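Type-iv like pilin ttha1219 (Thermus thermophilus, PDB 5G23) is a type IV-like pilin that probably serves as a structural subunit of pilus-related machinery linked to natural competence and DNA uptake. Local coordinates at residues B[42-47]-B[137-142]; B[60-65]-B[92-97]; B[72-77]-B[145-150]; B[153-158]-B[200-205]; B[179-184]-B[211-216]. All blocks are in the same frame, centred on the assembly; numbering follows the deposited sequence.

Overall arrangement
The five contacts tie one N-terminal helix and two antiparallel sheets into a pilin fold. Contacts 1 and 2 both use helix 44-61, yet their centres lie about 27 Å apart, and contact 2 nests inside the loop closed by contact 1. Contact 3, with its centre about 7 Å from that of the chain, joins strand 69-75 of the larger sheet to strand 141-151 of the smaller. Contacts 4 and 5 bring the loops on either side of helix 207-210 onto that smaller sheet; their centres are about 19 Å apart, and R157 bridges to E211. Contacts 1 and 2 reach the second subunit; contact 5 brushes it through V184; contacts 3 and 4 do not.

Contact 1: residues B[42-47]-B[137-142]; sequences RGRLAD and GDEVQV
L45 on V140 belongs to the helix-on-sheet packing of the type IV pilin fold, seen here at the first turn of helix 44-61 where it meets the approach to strand 141-151. The CA atoms of L45 and V140 are 8.4 Å apart, and the side chains close that gap by pointing at each other. The methyl CD1 of L45 ends 4.2 Å from CG1 of V140, a light apolar touch in a contact that buries 90 Å² in all. Beside it, R44 stretches out with every torsion near trans, which carries its guanidinium toward E139. Within this chain NH1 of R44 stays 4.5 Å from OE2 of E139, and the oxygen lies well out of the guanidinium plane, so the attraction is one of charge alone. The salt bridges are made across the dimer: R44 pairs with E139 and E48 of the second subunit, and E139 with R44 of that subunit. Each charged end therefore has its close partner on the other copy, and the same-chain pair probably adds only a weaker attraction. The loop that presents E139 and V140 is shaped by D138. Its OD1 receives V140 N at 2.9 Å through the anti lone pair, forming an Asx turn, while D138 O takes NE2 of Q141 at 3.1 Å in a nearly straight bond (172°) lying in the carbonyl plane. Further in, L45 and V140 both rest on V184 of strand 173-184, and L45 also reaches L221 and A223 of strand 221-230, placing the helix start over these two strands and the lead-in to strand 141-151.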
# COMPACT_ATOMS: atom_id res chain seq x y z
N ARG B 42 3.78 -4.51 -17.22
CA ARG B 42 2.30 -4.38 -17.22
C ARG B 42 1.72 -5.80 -17.26
O ARG B 42 2.47 -6.78 -17.35
CB ARG B 42 1.80 -3.51 -18.38
CG ARG B 42 2.16 -2.01 -18.26
CD ARG B 42 1.70 -1.32 -16.96
NE ARG B 42 0.24 -1.16 -16.94
CZ ARG B 42 -0.44 -0.57 -15.98
NH1 ARG B 42 0.18 -0.12 -14.90
NH2 ARG B 42 -1.76 -0.46 -16.08
N GLY B 43 0.41 -5.92 -17.13
CA GLY B 43 -0.25 -7.19 -16.84
C GLY B 43 -0.90 -7.00 -15.49
O GLY B 43 -0.37 -6.29 -14.60
N ARG B 44 -2.03 -7.68 -15.32
CA ARG B 44 -2.76 -7.65 -14.09
C ARG B 44 -1.96 -8.12 -12.86
O ARG B 44 -1.94 -7.46 -11.81
CB ARG B 44 -4.05 -8.47 -14.27
CG ARG B 44 -4.92 -8.49 -13.06
CD ARG B 44 -6.17 -9.33 -13.28
NE ARG B 44 -6.96 -9.43 -12.07
CZ ARG B 44 -7.95 -10.28 -11.89
NH1 ARG B 44 -8.31 -11.05 -12.88
NH2 ARG B 44 -8.63 -10.30 -10.77
N LEU B 45 -1.25 -9.22 -13.01
CA LEU B 45 -0.44 -9.76 -11.91
C LEU B 45 0.75 -8.86 -11.59
O LEU B 45 1.01 -8.57 -10.40
CB LEU B 45 -0.00 -11.19 -12.25
CG LEU B 45 0.76 -11.87 -11.15
CD1 LEU B 45 -0.05 -11.95 -9.88
CD2 LEU B 45 1.13 -13.30 -11.60
N ALA B 46 1.45 -8.37 -12.62
CA ALA B 46 2.51 -7.40 -12.41
C ALA B 46 2.00 -6.16 -11.63
O ALA B 46 2.68 -5.69 -10.71
CB ALA B 46 3.12 -6.91 -13.73
N ASP B 47 0.81 -5.68 -11.96
CA ASP B 47 0.23 -4.49 -11.27
C ASP B 47 -0.06 -4.82 -9.83
O ASP B 47 0.18 -4.00 -8.90
CB ASP B 47 -1.03 -3.97 -11.96
CG ASP B 47 -0.74 -3.30 -13.27
OD1 ASP B 47 0.44 -2.97 -13.60
OD2 ASP B 47 -1.73 -3.10 -14.00
N GLY B 137 -2.87 -17.07 -1.93
CA GLY B 137 -3.58 -18.13 -1.20
C GLY B 137 -4.90 -18.52 -1.92
O GLY B 137 -5.81 -19.10 -1.32
N ASP B 138 -5.00 -18.22 -3.21
CA ASP B 138 -6.16 -18.59 -3.99
C ASP B 138 -5.78 -18.81 -5.45
O ASP B 138 -4.86 -19.56 -5.76
CB ASP B 138 -7.24 -17.45 -3.82
CG ASP B 138 -6.71 -15.92 -4.12
OD1 ASP B 138 -5.81 -15.59 -4.95
OD2 ASP B 138 -7.23 -14.97 -3.47
N GLU B 139 -6.46 -18.13 -6.34
CA GLU B 139 -6.13 -18.11 -7.74
C GLU B 139 -4.65 -17.70 -7.84
O GLU B 139 -3.89 -18.28 -8.63
CB GLU B 139 -7.15 -17.12 -8.43
CG GLU B 139 -7.02 -16.93 -9.93
CD GLU B 139 -8.03 -15.91 -10.50
OE1 GLU B 139 -9.10 -15.72 -9.88
OE2 GLU B 139 -7.78 -15.31 -11.59
N VAL B 140 -4.26 -16.68 -7.08
CA VAL B 140 -2.85 -16.22 -7.06
C VAL B 140 -2.12 -17.06 -6.06
O VAL B 140 -2.54 -17.17 -4.94
CB VAL B 140 -2.70 -14.72 -6.69
CG1 VAL B 140 -1.26 -14.33 -6.59
CG2 VAL B 140 -3.47 -13.83 -7.67
N GLN B 141 -1.00 -17.61 -6.47
CA GLN B 141 -0.10 -18.33 -5.56
C GLN B 141 1.19 -17.62 -5.47
O GLN B 141 1.85 -17.35 -6.51
CB GLN B 141 0.15 -19.76 -6.08
CG GLN B 141 -1.10 -20.63 -5.96
CD GLN B 141 -1.37 -21.00 -4.53
OE1 GLN B 141 -0.48 -21.51 -3.81
NE2 GLN B 141 -2.58 -20.75 -4.09
N VAL B 142 1.60 -17.27 -4.25
CA VAL B 142 2.91 -16.69 -4.00
C VAL B 142 3.86 -17.88 -3.86
O VAL B 142 3.78 -18.59 -2.90
CB VAL B 142 2.88 -15.73 -2.76
CG1 VAL B 142 4.27 -15.19 -2.46
CG2 VAL B 142 1.95 -14.57 -3.05

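Contact 2: residues B[60-65]-B[92-97]; sequences LYTVGY and GMEEIC
Y65 meets M93 by the far end of its ring. From CB the side chain leaves with CG anti to the backbone N (chi1 -176°), aiming the ring at the loop 92-97. Along the ring, CE2 comes within 4.1 Å of CE of M93, and CZ within 3.9 Å of the same methyl. At the tip, OH lies 3.8 Å from M93 CE and 4.0 Å from M93 SD, while its polar partner is the carboxylate of E90, to which it is hydrogen-bonded. The sulfur sits 5.4 Å from the ring centroid and 48° off the normal, so this is an oblique Met-aromatic contact; a bend at the last torsion of M93 turns its methyl back to the tyrosine.

These residues join the exit of helix 44-61 to the loop between strands 82-88 and 104-112. The chain reverses through a type II beta turn from T62 to Y65, closed by Y65 N on T62 O at 3.0 Å, with G64 at positive phi. The loop is tied back by the disulfide of C97 with C89.

At the start of the turn, the methyl CG2 of T62 makes a van der Waals contact with OE1 of E94 at 3.5 Å, the two side chains arriving from opposite directions. The hydroxyl OG1 of T62 is hydrogen-bonded to E59 O in the helix. M93 packs against M93 of the second subunit, and G92 O accepts from N233 ND2 of that subunit.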
# COMPACT_ATOMS: atom_id res chain seq x y z
N LEU B 60 8.38 -0.80 5.65
CA LEU B 60 9.70 -1.21 6.08
C LEU B 60 10.71 -0.05 6.12
O LEU B 60 11.65 -0.11 6.91
CB LEU B 60 10.22 -2.37 5.22
CG LEU B 60 9.41 -3.67 5.42
CD1 LEU B 60 9.78 -4.72 4.40
CD2 LEU B 60 9.59 -4.26 6.83
N TYR B 61 10.49 0.98 5.31
CA TYR B 61 11.37 2.15 5.32
C TYR B 61 11.42 2.77 6.73
O TYR B 61 12.43 3.31 7.12
CB TYR B 61 10.85 3.20 4.35
CG TYR B 61 11.67 4.44 4.29
CD1 TYR B 61 12.80 4.48 3.48
CD2 TYR B 61 11.35 5.57 5.03
CE1 TYR B 61 13.58 5.62 3.39
CE2 TYR B 61 12.10 6.72 4.93
CZ TYR B 61 13.25 6.72 4.11
OH TYR B 61 14.06 7.84 4.02
N THR B 62 10.32 2.70 7.44
CA THR B 62 10.22 3.31 8.75
C THR B 62 10.92 2.51 9.89
O THR B 62 11.08 2.98 10.98
CB THR B 62 8.72 3.57 9.14
OG1 THR B 62 8.03 2.35 9.41
CG2 THR B 62 7.94 4.18 8.03
N VAL B 63 11.31 1.25 9.63
CA VAL B 63 11.77 0.39 10.71
C VAL B 63 12.97 1.00 11.35
O VAL B 63 13.89 1.43 10.69
CB VAL B 63 11.98 -1.05 10.19
CG1 VAL B 63 12.67 -1.87 11.22
CG2 VAL B 63 10.62 -1.67 9.90
N GLY B 64 12.96 1.07 12.69
CA GLY B 64 14.04 1.61 13.44
C GLY B 64 13.86 3.07 13.81
O GLY B 64 14.60 3.59 14.59
N TYR B 65 12.84 3.72 13.28
CA TYR B 65 12.64 5.16 13.44
C TYR B 65 12.55 5.55 14.89
O TYR B 65 11.67 5.06 15.60
CB TYR B 65 11.38 5.59 12.72
CG TYR B 65 11.15 7.08 12.75
CD1 TYR B 65 11.96 7.93 11.99
CD2 TYR B 65 10.14 7.63 13.50
CE1 TYR B 65 11.76 9.30 11.98
CE2 TYR B 65 9.94 9.00 13.53
CZ TYR B 65 10.75 9.82 12.76
OH TYR B 65 10.55 11.17 12.80
N GLY B 92 0.75 11.89 13.22
CA GLY B 92 0.51 12.55 11.95
C GLY B 92 1.21 11.92 10.76
O GLY B 92 0.84 12.21 9.61
N MET B 93 2.19 11.06 11.01
CA MET B 93 3.06 10.52 9.94
C MET B 93 2.52 9.23 9.31
O MET B 93 2.50 9.10 8.08
CB MET B 93 4.53 10.35 10.45
CG MET B 93 5.35 11.65 10.33
SD MET B 93 7.10 11.72 10.88
CE MET B 93 7.87 10.24 10.22
N GLU B 94 2.07 8.29 10.13
CA GLU B 94 1.75 6.96 9.68
C GLU B 94 0.40 6.56 10.25
O GLU B 94 0.13 6.74 11.44
CB GLU B 94 2.83 5.94 10.02
CG GLU B 94 4.27 6.42 9.55
CD GLU B 94 4.60 6.12 8.06
OE1 GLU B 94 4.57 4.91 7.68
OE2 GLU B 94 4.90 7.06 7.24
N GLU B 95 -0.48 6.07 9.37
CA GLU B 95 -1.83 5.76 9.73
C GLU B 95 -1.92 4.82 10.93
O GLU B 95 -2.71 5.04 11.82
CB GLU B 95 -2.53 5.08 8.54
CG GLU B 95 -4.03 5.11 8.62
CD GLU B 95 -4.74 4.27 7.59
OE1 GLU B 95 -4.02 3.61 6.76
OE2 GLU B 95 -6.00 4.33 7.57
N ILE B 96 -1.14 3.74 10.90
CA ILE B 96 -1.20 2.71 11.94
C ILE B 96 -0.80 3.28 13.31
O ILE B 96 -1.26 2.77 14.31
CB ILE B 96 -0.30 1.48 11.59
CG1 ILE B 96 -0.71 0.29 12.50
CG2 ILE B 96 1.19 1.87 11.72
CD1 ILE B 96 -1.95 -0.44 12.01
N CYS B 97 0.02 4.34 13.33
CA CYS B 97 0.41 5.06 14.54
C CYS B 97 -0.70 5.90 15.13
O CYS B 97 -0.55 6.38 16.21
CB CYS B 97 1.61 5.99 14.28
SG CYS B 97 3.12 5.06 13.97

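Contact 3: residues B[72-77]-B[145-150]; sequences LVLSPS and FRVAYL
L74 turns its CG anti to the carbonyl carbon (chi1 -59°), which drops the forked end of the side chain onto strand 141-151, while Y149 swings its ring between the backbone N and the carbonyl carbon (chi1 65°), so that the ring rises to meet it. The two methyls of L74 are shared out between two residues of the opposing strand. CD1 goes to Y149, 3.4 Å from CD1 of the ring and 4.0 Å from CB of that tyrosine; the first of these is tight for two carbons, and the methyl approaches obliquely. CD2 goes to V147, 3.9 Å from its CG1, and here the side chains cross at about a right angle. The fork of L74 thus spans V147 and Y149, which stand two apart on the same face of their strand. The strands belong to different sheets, 69-75 to the larger and 141-151 to the smaller, so this is face packing between sheets near the centre of the chain.

Polar links lie at the flank. D81 receives S77 N on OD1 and V147 N on OD2, joining the two segments through one carboxylate. R146 sends NH1 to F145 O at 3.3 Å, an N-H fairly straight (164°) that meets the oxygen from well above the carbonyl plane, and its NH2 bonds to E211 O. L74 also touches V83, and Y149 touches L176. The contact itself is wholly apolar and buried, so it probably rests on close fit and the exclusion of water, while D81 adds a polar link alongside.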
# COMPACT_ATOMS: atom_id res chain seq x y z
N LEU B 72 14.81 -4.93 13.95
CA LEU B 72 14.57 -5.76 12.80
C LEU B 72 14.98 -7.18 13.12
O LEU B 72 16.07 -7.42 13.72
CB LEU B 72 15.35 -5.24 11.60
CG LEU B 72 15.11 -5.95 10.28
CD1 LEU B 72 13.82 -5.50 9.67
CD2 LEU B 72 16.27 -5.70 9.30
N VAL B 73 14.17 -8.12 12.68
CA VAL B 73 14.56 -9.53 12.67
C VAL B 73 14.22 -10.11 11.34
O VAL B 73 13.07 -10.08 10.90
CB VAL B 73 13.85 -10.35 13.78
CG1 VAL B 73 14.25 -11.80 13.70
CG2 VAL B 73 14.22 -9.87 15.16
N LEU B 74 15.23 -10.70 10.70
CA LEU B 74 15.08 -11.40 9.43
C LEU B 74 15.21 -12.90 9.65
O LEU B 74 16.16 -13.30 10.30
CB LEU B 74 16.12 -10.98 8.42
CG LEU B 74 16.05 -9.50 8.13
CD1 LEU B 74 17.24 -9.08 7.24
CD2 LEU B 74 14.77 -9.11 7.43
N SER B 75 14.24 -13.66 9.12
CA SER B 75 14.15 -15.14 9.31
C SER B 75 13.99 -15.86 7.98
O SER B 75 12.90 -16.26 7.63
CB SER B 75 12.90 -15.48 10.16
OG SER B 75 13.07 -14.83 11.40
N PRO B 76 15.05 -15.91 7.18
CA PRO B 76 14.95 -16.59 5.90
C PRO B 76 14.81 -18.07 6.09
O PRO B 76 15.26 -18.65 7.10
CB PRO B 76 16.28 -16.29 5.19
CG PRO B 76 17.22 -15.96 6.32
CD PRO B 76 16.41 -15.40 7.46
N SER B 77 14.12 -18.68 5.16
CA SER B 77 13.94 -20.14 5.20
C SER B 77 13.61 -20.65 3.81
O SER B 77 13.14 -19.88 2.94
CB SER B 77 12.83 -20.49 6.19
OG SER B 77 11.53 -20.53 5.57
N PHE B 145 9.03 -15.74 -1.56
CA PHE B 145 9.19 -14.46 -0.89
C PHE B 145 10.57 -14.54 -0.27
O PHE B 145 10.90 -15.48 0.41
CB PHE B 145 8.12 -14.14 0.19
CG PHE B 145 8.32 -12.84 0.92
CD1 PHE B 145 8.48 -11.66 0.27
CD2 PHE B 145 8.28 -12.80 2.32
CE1 PHE B 145 8.66 -10.45 0.97
CE2 PHE B 145 8.46 -11.61 3.06
CZ PHE B 145 8.60 -10.42 2.36
N ARG B 146 11.41 -13.60 -0.68
CA ARG B 146 12.84 -13.59 -0.26
C ARG B 146 13.14 -12.20 0.23
O ARG B 146 12.68 -11.16 -0.35
CB ARG B 146 13.82 -13.93 -1.40
CG ARG B 146 13.61 -15.27 -2.03
CD ARG B 146 13.97 -16.39 -1.05
NE ARG B 146 13.96 -17.65 -1.79
CZ ARG B 146 12.91 -18.46 -1.86
NH1 ARG B 146 11.77 -18.18 -1.22
NH2 ARG B 146 12.96 -19.53 -2.66
N VAL B 147 13.96 -12.10 1.32
CA VAL B 147 14.44 -10.80 1.78
C VAL B 147 15.95 -10.95 2.05
O VAL B 147 16.34 -11.86 2.75
CB VAL B 147 13.79 -10.39 3.11
CG1 VAL B 147 14.25 -9.04 3.57
CG2 VAL B 147 12.24 -10.39 2.96
N ALA B 148 16.74 -10.09 1.45
CA ALA B 148 18.17 -9.99 1.70
C ALA B 148 18.45 -8.59 2.26
O ALA B 148 17.58 -7.71 2.21
CB ALA B 148 18.93 -10.17 0.42
N TYR B 149 19.63 -8.41 2.85
CA TYR B 149 19.98 -7.15 3.40
C TYR B 149 21.41 -6.73 3.00
O TYR B 149 22.29 -7.56 2.76
CB TYR B 149 19.83 -7.16 4.93
CG TYR B 149 20.75 -8.08 5.65
CD1 TYR B 149 20.39 -9.38 5.90
CD2 TYR B 149 21.96 -7.60 6.26
CE1 TYR B 149 21.21 -10.22 6.60
CE2 TYR B 149 22.76 -8.44 7.00
CZ TYR B 149 22.34 -9.74 7.18
OH TYR B 149 23.14 -10.60 7.86
N LEU B 150 21.61 -5.43 2.97
CA LEU B 150 22.88 -4.87 2.54
C LEU B 150 23.61 -4.36 3.76
O LEU B 150 23.12 -3.48 4.48
CB LEU B 150 22.66 -3.74 1.55
CG LEU B 150 23.90 -3.03 0.99
CD1 LEU B 150 24.86 -4.01 0.31
CD2 LEU B 150 23.48 -1.95 0.04

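Contact 4: residues B[153-158]-B[200-205]; sequences GTWKRQ and SYPPGL
W155 lays one face of its indole against L205, with P202 approaching its benzene-ring side. The ring stands out from strand 154-156 with CG anti to the carbonyl carbon (chi1 -77°). L205 CB lies 3.9 Å from the centroid of the five-membered ring and only 12° off its normal, a CH-pi contact over the face, while L205 CD1 reaches W155 CB at 3.9 Å. The P202 side chain comes in at about a right angle to that of W155, its CG 3.9 Å from CZ2 of W155. At the pyrrole rim P203 O lies at the edge, in the ring plane. A water joins these groups: it accepts from W155 NE1 at 2.9 Å and donates to P203 O at 2.8 Å. A second water does the same for the backbone, accepting from W155 N at 3.0 Å and donating to G204 O at 2.8 Å, so both N-H groups of the tryptophan are tied through solvent to the opposite loop. G204, at positive phi, passes close by the indole: a beta carbon there would point at the ring and crowd W155 CD1 as well as the carbonyl before it. With W155 cut back to an alanine, L205 would probably lose the face it lies on, and the water on P203 O its indole donor. Beyond the loop, W155 also touches L150, A177 and L209. The opposing segment is a type II beta turn from P202 to L205, closed by L205 N on P202 O (3.1 Å), packed on a tryptophan of an edge strand (154-156) of the smaller sheet.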
# COMPACT_ATOMS: atom_id res chain seq x y z
N GLY B 153 28.07 -2.59 2.02
CA GLY B 153 28.46 -3.00 0.67
C GLY B 153 28.35 -4.48 0.29
O GLY B 153 28.47 -4.79 -0.86
N THR B 154 28.10 -5.40 1.25
CA THR B 154 27.87 -6.79 0.94
C THR B 154 26.38 -7.21 1.16
O THR B 154 25.82 -7.01 2.23
CB THR B 154 28.73 -7.68 1.86
OG1 THR B 154 30.09 -7.35 1.62
CG2 THR B 154 28.55 -9.15 1.58
N TRP B 155 25.78 -7.85 0.18
CA TRP B 155 24.42 -8.36 0.31
C TRP B 155 24.45 -9.73 1.02
O TRP B 155 25.31 -10.58 0.70
CB TRP B 155 23.74 -8.50 -1.09
CG TRP B 155 23.28 -7.17 -1.65
CD1 TRP B 155 23.94 -6.37 -2.54
CD2 TRP B 155 22.08 -6.48 -1.31
NE1 TRP B 155 23.20 -5.20 -2.74
CE2 TRP B 155 22.06 -5.26 -2.02
CE3 TRP B 155 21.06 -6.74 -0.41
CZ2 TRP B 155 21.04 -4.34 -1.88
CZ3 TRP B 155 20.02 -5.84 -0.33
CH2 TRP B 155 20.03 -4.67 -1.03
N LYS B 156 23.53 -9.94 1.98
CA LYS B 156 23.52 -11.17 2.77
C LYS B 156 22.08 -11.67 2.84
O LYS B 156 21.12 -10.89 2.70
CB LYS B 156 24.05 -10.86 4.18
CG LYS B 156 25.53 -10.47 4.20
CD LYS B 156 26.08 -10.11 5.54
CE LYS B 156 27.55 -9.75 5.36
NZ LYS B 156 28.18 -9.51 6.64
N ARG B 157 21.92 -12.98 3.05
CA ARG B 157 20.60 -13.54 3.35
C ARG B 157 20.79 -14.64 4.34
O ARG B 157 21.29 -15.74 4.03
CB ARG B 157 19.83 -14.01 2.11
CG ARG B 157 18.52 -14.71 2.41
CD ARG B 157 17.63 -14.96 1.20
NE ARG B 157 16.51 -15.86 1.49
CZ ARG B 157 16.60 -17.20 1.54
NH1 ARG B 157 17.72 -17.82 1.25
NH2 ARG B 157 15.59 -17.93 1.93
N GLN B 158 20.47 -14.29 5.56
CA GLN B 158 20.78 -15.14 6.69
C GLN B 158 19.97 -14.59 7.84
O GLN B 158 19.49 -13.45 7.80
CB GLN B 158 22.27 -15.12 7.02
CG GLN B 158 22.87 -13.75 7.27
CD GLN B 158 24.39 -13.71 7.26
OE1 GLN B 158 25.02 -14.12 6.28
NE2 GLN B 158 24.96 -13.32 8.37
N SER B 200 16.39 -6.44 -12.42
CA SER B 200 17.56 -5.56 -12.51
C SER B 200 18.17 -5.55 -11.17
O SER B 200 17.58 -5.03 -10.24
CB SER B 200 17.15 -4.11 -12.80
OG SER B 200 16.58 -4.07 -14.06
N TYR B 201 19.33 -6.14 -11.02
CA TYR B 201 19.90 -6.26 -9.70
C TYR B 201 20.75 -5.07 -9.37
O TYR B 201 21.51 -4.58 -10.19
CB TYR B 201 20.77 -7.51 -9.62
CG TYR B 201 20.08 -8.80 -9.79
CD1 TYR B 201 19.50 -9.47 -8.72
CD2 TYR B 201 20.01 -9.42 -11.06
CE1 TYR B 201 18.91 -10.72 -8.88
CE2 TYR B 201 19.45 -10.65 -11.22
CZ TYR B 201 18.88 -11.29 -10.14
OH TYR B 201 18.30 -12.54 -10.36
N PRO B 202 20.72 -4.63 -8.12
CA PRO B 202 21.75 -3.76 -7.70
C PRO B 202 23.12 -4.40 -7.59
O PRO B 202 23.25 -5.62 -7.52
CB PRO B 202 21.27 -3.34 -6.30
CG PRO B 202 20.53 -4.50 -5.79
CD PRO B 202 19.93 -5.17 -7.00
N PRO B 203 24.16 -3.56 -7.48
CA PRO B 203 25.50 -4.08 -7.37
C PRO B 203 25.66 -5.09 -6.25
O PRO B 203 25.29 -4.81 -5.12
CB PRO B 203 26.33 -2.83 -7.12
CG PRO B 203 25.59 -1.73 -7.79
CD PRO B 203 24.15 -2.08 -7.59
N GLY B 204 26.24 -6.22 -6.57
CA GLY B 204 26.57 -7.20 -5.60
C GLY B 204 25.44 -8.18 -5.26
O GLY B 204 25.71 -9.15 -4.57
N LEU B 205 24.21 -7.97 -5.72
CA LEU B 205 23.10 -8.92 -5.43
C LEU B 205 22.93 -9.90 -6.58
O LEU B 205 22.90 -9.48 -7.77
CB LEU B 205 21.79 -8.17 -5.20
CG LEU B 205 20.60 -8.99 -4.78
CD1 LEU B 205 20.81 -9.70 -3.43
CD2 LEU B 205 19.38 -8.10 -4.62
O HOH W 1 27.22 -8.69 -2.26
O HOH W 2 24.02 -2.62 -3.89

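Contact 5: residues B[179-184]-B[211-216]; sequences YLLASV and ELPGAP
L212 sets its methyl CD2 over a face of the Y179 ring, 3.6 Å from the centroid and 16° off the normal, a CH-pi contact displaced slightly toward the rim. The closest ring carbon is CE2 of Y179, at 3.5 Å from that methyl. Next to it, L181 CD2 lies 3.9 Å from CG of P213, these two side chains sliding past each other in opposite directions. Y179 and L181, two apart, leave the same face of strand 173-184; with CG anti to the backbone N (chi1 173°) the Y179 ring is laid beside L212. L180 between them turns to the other face, where it meets L49 and T52 of helix 44-61. A second shell holds the ring: its OH is hydrogen-bonded to OE1 of E224 on the adjoining strand, and P195 and L199 touch it, while L181 is also packed on F193. A serine at Y179 would probably leave the L212 methyl without its aromatic seat and E224 without its phenol partner. Further out, the loop is positioned by its start. E211 leaves helix 207-210 at positive phi (54°) in a Schellman motif, giving its OE1 to a salt bridge with R157. The strand is held by backbone bonds of Y179 with R146 and of L181 with E143. This places the loop after a capped short helix on the face of the smaller antiparallel sheet turned away from the N-terminal helix of the pilin.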
# COMPACT_ATOMS: atom_id res chain seq x y z
N TYR B 179 11.88 -9.85 -2.80
CA TYR B 179 11.54 -10.54 -4.04
C TYR B 179 10.26 -11.33 -3.85
O TYR B 179 10.11 -12.04 -2.89
CB TYR B 179 12.68 -11.48 -4.46
CG TYR B 179 12.34 -12.34 -5.63
CD1 TYR B 179 12.52 -11.89 -6.93
CD2 TYR B 179 11.83 -13.65 -5.44
CE1 TYR B 179 12.19 -12.67 -8.02
CE2 TYR B 179 11.51 -14.46 -6.53
CZ TYR B 179 11.72 -13.97 -7.82
OH TYR B 179 11.37 -14.72 -8.85
N LEU B 180 9.34 -11.19 -4.83
CA LEU B 180 8.17 -12.01 -4.91
C LEU B 180 8.08 -12.68 -6.30
O LEU B 180 8.40 -12.04 -7.35
CB LEU B 180 6.92 -11.14 -4.71
CG LEU B 180 6.63 -10.66 -3.30
CD1 LEU B 180 5.57 -9.57 -3.32
CD2 LEU B 180 6.18 -11.87 -2.48
N LEU B 181 7.73 -13.96 -6.29
CA LEU B 181 7.32 -14.70 -7.49
C LEU B 181 5.91 -15.17 -7.24
O LEU B 181 5.61 -15.76 -6.21
CB LEU B 181 8.23 -15.86 -7.74
CG LEU B 181 7.89 -16.77 -8.87
CD1 LEU B 181 8.06 -16.11 -10.21
CD2 LEU B 181 8.75 -18.04 -8.81
N ALA B 182 5.03 -14.94 -8.21
CA ALA B 182 3.66 -15.37 -8.10
C ALA B 182 3.22 -15.95 -9.43
O ALA B 182 3.77 -15.65 -10.49
CB ALA B 182 2.72 -14.25 -7.68
N SER B 183 2.19 -16.78 -9.34
CA SER B 183 1.55 -17.38 -10.53
C SER B 183 0.06 -17.34 -10.46
O SER B 183 -0.55 -17.34 -9.38
CB SER B 183 2.01 -18.85 -10.72
OG SER B 183 1.45 -19.72 -9.72
N VAL B 184 -0.52 -17.38 -11.64
CA VAL B 184 -1.98 -17.47 -11.80
C VAL B 184 -2.31 -18.27 -13.05
O VAL B 184 -1.52 -18.28 -14.03
CB VAL B 184 -2.66 -16.06 -12.02
CG1 VAL B 184 -2.67 -15.22 -10.79
CG2 VAL B 184 -2.06 -15.32 -13.18
N GLU B 211 18.34 -17.39 -3.76
CA GLU B 211 17.89 -18.77 -3.84
C GLU B 211 16.53 -18.85 -4.57
O GLU B 211 15.54 -19.36 -4.06
CB GLU B 211 17.76 -19.41 -2.47
CG GLU B 211 19.11 -19.67 -1.89
CD GLU B 211 19.13 -20.13 -0.43
OE1 GLU B 211 18.09 -20.44 0.17
OE2 GLU B 211 20.23 -20.19 0.07
N LEU B 212 16.54 -18.29 -5.76
CA LEU B 212 15.29 -18.26 -6.56
C LEU B 212 14.92 -19.67 -6.94
O LEU B 212 15.82 -20.47 -7.29
CB LEU B 212 15.54 -17.40 -7.77
CG LEU B 212 15.88 -15.97 -7.53
CD1 LEU B 212 15.86 -15.20 -8.83
CD2 LEU B 212 14.90 -15.35 -6.52
N PRO B 213 13.66 -20.04 -6.80
CA PRO B 213 13.24 -21.35 -7.17
C PRO B 213 13.07 -21.51 -8.69
O PRO B 213 13.34 -20.58 -9.50
CB PRO B 213 11.89 -21.47 -6.54
CG PRO B 213 11.33 -20.08 -6.69
CD PRO B 213 12.50 -19.16 -6.56
N GLY B 214 12.85 -22.76 -9.09
CA GLY B 214 12.52 -23.08 -10.48
C GLY B 214 11.00 -22.85 -10.61
O GLY B 214 10.36 -22.38 -9.69
N ALA B 215 10.48 -23.04 -11.80
CA ALA B 215 9.04 -22.89 -12.01
C ALA B 215 8.48 -24.22 -12.46
O ALA B 215 9.00 -24.80 -13.43
CB ALA B 215 8.76 -21.76 -12.96
N PRO B 216 7.50 -24.73 -11.74
CA PRO B 216 6.94 -26.00 -12.19
C PRO B 216 6.32 -25.86 -13.60
O PRO B 216 5.90 -24.77 -13.96
CB PRO B 216 5.90 -26.34 -11.13
CG PRO B 216 5.75 -25.17 -10.27
CD PRO B 216 6.85 -24.19 -10.54